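Local coordinates for phenylacetate-CoA oxygenase subunit PaaB (Ralstonia eutropha JMP134, PDB 3EGR), which probably serves as a small subunit of the multicomponent oxygenase that attacks the aromatic ring of phenylacetyl-CoA during aerobic phenylacetate degradation, at residues W10-R15 with V51-V56. Residues are numbered along the deposited sequence; the frame is centred on the assembly and turned at random.
Sequences WEVFVR and VSIWVV
F13 O receives two donors from the facing strand: W54 N at 2.7 Å, with a nearly straight N-H...O angle of 176°, and the weaker CA-H of I53, whose CA lies 3.5 Å from F13 O. The reciprocal bond, F13 N to W54 O at 2.8 Å, completes the hydrogen-bonded pair. With E11–V56 and R15–S52 also hydrogen-bonded pairs, and V12–V55 and V14–I53 non-hydrogen-bonded ones, this is a regular antiparallel ladder; the strand axes make 161°. Within the chain, strand 9-15 is the central one of three. Strands 23-29 and 52-57 flank it and run parallel to each other, so helix 33-45 between them forms a beta-alpha-beta crossover.

The valine–isoleucine face lies under that helix: V12 touches A40 and I53 touches T45. On this face V12 and I53 run alongside one another in the same direction, V12 CG1 4.1 Å from I53 CG2.

The second subunit meets this contact in two ways: its F13 stacks on F13 over the F13/W54 face, and along the edge of strand 52-57 W54 and V55 pair with one of its strands in an antiparallel ladder, so the sheet continues. Within the chain, F13 CG stands beside its own backbone N, which carries the ring back along its strand until CE1 lies 3.8 Å from V56 CG2. The ring presents its edge to W54 O, with CD1 3.8 Å from that oxygen.

At the other end, R15 is extended through its first two side-chain torsions and then bends (chi3 67°), bringing the guanidinium across to S52. S52 OG, hydrogen-bonded to H22 NE2, lies over one guanidinium face, and R15 NH2 approaches S52 CB to 3.8 Å.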
loop_
_atom_site.group_PDB
_atom_site.type_symbol
_atom_site.label_atom_id
_atom_site.label_comp_id
_atom_site.label_asym_id
_atom_site.label_seq_id
_atom_site.Cartn_x
_atom_site.Cartn_y
_atom_site.Cartn_z
ATOM N N TRP A 10 -2.531 -0.492 -11.604
ATOM C CA TRP A 10 -3.589 -0.793 -10.626
ATOM C C TRP A 10 -4.272 -2.076 -11.033
ATOM O O TRP A 10 -4.475 -2.327 -12.221
ATOM C CB TRP A 10 -4.635 0.329 -10.578
ATOM C CG TRP A 10 -4.027 1.666 -10.234
ATOM C CD1 TRP A 10 -3.305 2.455 -11.070
ATOM C CD2 TRP A 10 -4.062 2.346 -8.969
ATOM N NE1 TRP A 10 -2.886 3.574 -10.413
ATOM C CE2 TRP A 10 -3.330 3.531 -9.118
ATOM C CE3 TRP A 10 -4.645 2.070 -7.728
ATOM C CZ2 TRP A 10 -3.157 4.447 -8.074
ATOM C CZ3 TRP A 10 -4.464 2.990 -6.680
ATOM C CH2 TRP A 10 -3.739 4.162 -6.873
ATOM N N GLU A 11 -4.594 -2.914 -10.061
ATOM C CA GLU A 11 -5.432 -4.065 -10.336
ATOM C C GLU A 11 -6.873 -3.702 -10.000
ATOM O O GLU A 11 -7.140 -2.990 -9.016
ATOM C CB GLU A 11 -4.979 -5.284 -9.537
ATOM C CG GLU A 11 -3.546 -5.731 -9.819
ATOM C CD GLU A 11 -3.282 -6.005 -11.276
ATOM O OE1 GLU A 11 -4.205 -6.424 -12.010
ATOM O OE2 GLU A 11 -2.129 -5.816 -11.694
ATOM N N VAL A 12 -7.788 -4.190 -10.832
ATOM C CA VAL A 12 -9.195 -3.854 -10.730
ATOM C C VAL A 12 -9.994 -5.113 -10.395
ATOM O O VAL A 12 -9.869 -6.138 -11.069
ATOM C CB VAL A 12 -9.696 -3.281 -12.073
ATOM C CG1 VAL A 12 -11.194 -2.980 -12.033
ATOM C CG2 VAL A 12 -8.907 -2.043 -12.433
ATOM N N PHE A 13 -10.832 -5.020 -9.368
ATOM C CA PHE A 13 -11.724 -6.107 -8.978
ATOM C C PHE A 13 -13.134 -5.558 -8.976
ATOM O O PHE A 13 -13.360 -4.472 -8.442
ATOM C CB PHE A 13 -11.385 -6.618 -7.573
ATOM C CG PHE A 13 -9.938 -6.997 -7.392
ATOM C CD1 PHE A 13 -8.977 -6.030 -7.151
ATOM C CD2 PHE A 13 -9.536 -8.316 -7.453
ATOM C CE1 PHE A 13 -7.651 -6.372 -6.987
ATOM C CE2 PHE A 13 -8.207 -8.658 -7.292
ATOM C CZ PHE A 13 -7.269 -7.684 -7.063
ATOM N N VAL A 14 -14.075 -6.314 -9.551
ATOM C CA VAL A 14 -15.473 -5.893 -9.646
ATOM C C VAL A 14 -16.421 -6.935 -9.051
ATOM O O VAL A 14 -16.213 -8.139 -9.206
ATOM C CB VAL A 14 -15.883 -5.672 -11.104
ATOM C CG1 VAL A 14 -17.368 -5.477 -11.196
ATOM C CG2 VAL A 14 -15.154 -4.487 -11.681
ATOM N N ARG A 15 -17.458 -6.471 -8.363
ATOM C CA ARG A 15 -18.542 -7.342 -7.949
ATOM C C ARG A 15 -19.803 -6.842 -8.597
ATOM O O ARG A 15 -20.247 -5.738 -8.312
ATOM C CB ARG A 15 -18.719 -7.329 -6.442
ATOM C CG ARG A 15 -19.790 -8.282 -5.957
ATOM C CD ARG A 15 -19.974 -8.148 -4.474
ATOM N NE ARG A 15 -20.523 -6.838 -4.134
ATOM C CZ ARG A 15 -20.354 -6.218 -2.966
ATOM N NH1 ARG A 15 -19.658 -6.770 -1.972
ATOM N NH2 ARG A 15 -20.899 -5.018 -2.790
ATOM N N VAL A 51 -22.949 -2.015 -9.107
ATOM C CA VAL A 51 -21.722 -2.773 -9.273
ATOM C C VAL A 51 -20.697 -2.152 -8.342
ATOM O O VAL A 51 -20.583 -0.936 -8.323
ATOM C CB VAL A 51 -21.246 -2.687 -10.754
ATOM C CG1 VAL A 51 -19.796 -2.933 -10.858
ATOM C CG2 VAL A 51 -22.019 -3.660 -11.639
ATOM N N SER A 52 -19.961 -2.964 -7.576
ATOM C CA SER A 52 -18.878 -2.455 -6.716
ATOM C C SER A 52 -17.531 -2.639 -7.386
ATOM O O SER A 52 -17.226 -3.744 -7.841
ATOM C CB SER A 52 -18.850 -3.183 -5.378
ATOM O OG SER A 52 -17.774 -2.742 -4.560
ATOM N N ILE A 53 -16.731 -1.568 -7.421
ATOM C CA ILE A 53 -15.372 -1.614 -7.966
ATOM C C ILE A 53 -14.312 -1.398 -6.877
ATOM O O ILE A 53 -14.398 -0.466 -6.086
ATOM C CB ILE A 53 -15.156 -0.531 -9.077
ATOM C CG1 ILE A 53 -16.351 -0.488 -10.038
ATOM C CG2 ILE A 53 -13.844 -0.785 -9.849
ATOM C CD1 ILE A 53 -16.264 0.634 -11.089
ATOM N N TRP A 54 -13.306 -2.264 -6.854
ATOM C CA TRP A 54 -12.114 -2.078 -6.023
ATOM C C TRP A 54 -10.892 -1.902 -6.910
ATOM O O TRP A 54 -10.666 -2.706 -7.830
ATOM C CB TRP A 54 -11.858 -3.293 -5.134
ATOM C CG TRP A 54 -12.810 -3.498 -4.011
ATOM C CD1 TRP A 54 -13.831 -2.676 -3.638
ATOM C CD2 TRP A 54 -12.797 -4.578 -3.070
ATOM N NE1 TRP A 54 -14.468 -3.186 -2.531
ATOM C CE2 TRP A 54 -13.852 -4.353 -2.161
ATOM C CE3 TRP A 54 -11.996 -5.717 -2.907
ATOM C CZ2 TRP A 54 -14.137 -5.227 -1.112
ATOM C CZ3 TRP A 54 -12.274 -6.587 -1.853
ATOM C CH2 TRP A 54 -13.344 -6.339 -0.977
ATOM N N VAL A 55 -10.106 -0.864 -6.627
ATOM C CA VAL A 55 -8.813 -0.682 -7.258
ATOM C C VAL A 55 -7.713 -0.770 -6.205
ATOM O O VAL A 55 -7.872 -0.321 -5.059
ATOM C CB VAL A 55 -8.707 0.656 -8.052
ATOM C CG1 VAL A 55 -9.681 0.652 -9.232
ATOM C CG2 VAL A 55 -8.895 1.887 -7.142
ATOM N N VAL A 56 -6.594 -1.357 -6.619
ATOM C CA VAL A 56 -5.452 -1.617 -5.751
ATOM C C VAL A 56 -4.183 -1.403 -6.557
ATOM O O VAL A 56 -4.039 -1.968 -7.653
ATOM C CB VAL A 56 -5.445 -3.075 -5.268
ATOM C CG1 VAL A 56 -4.411 -3.258 -4.210
ATOM C CG2 VAL A 56 -6.822 -3.456 -4.764
#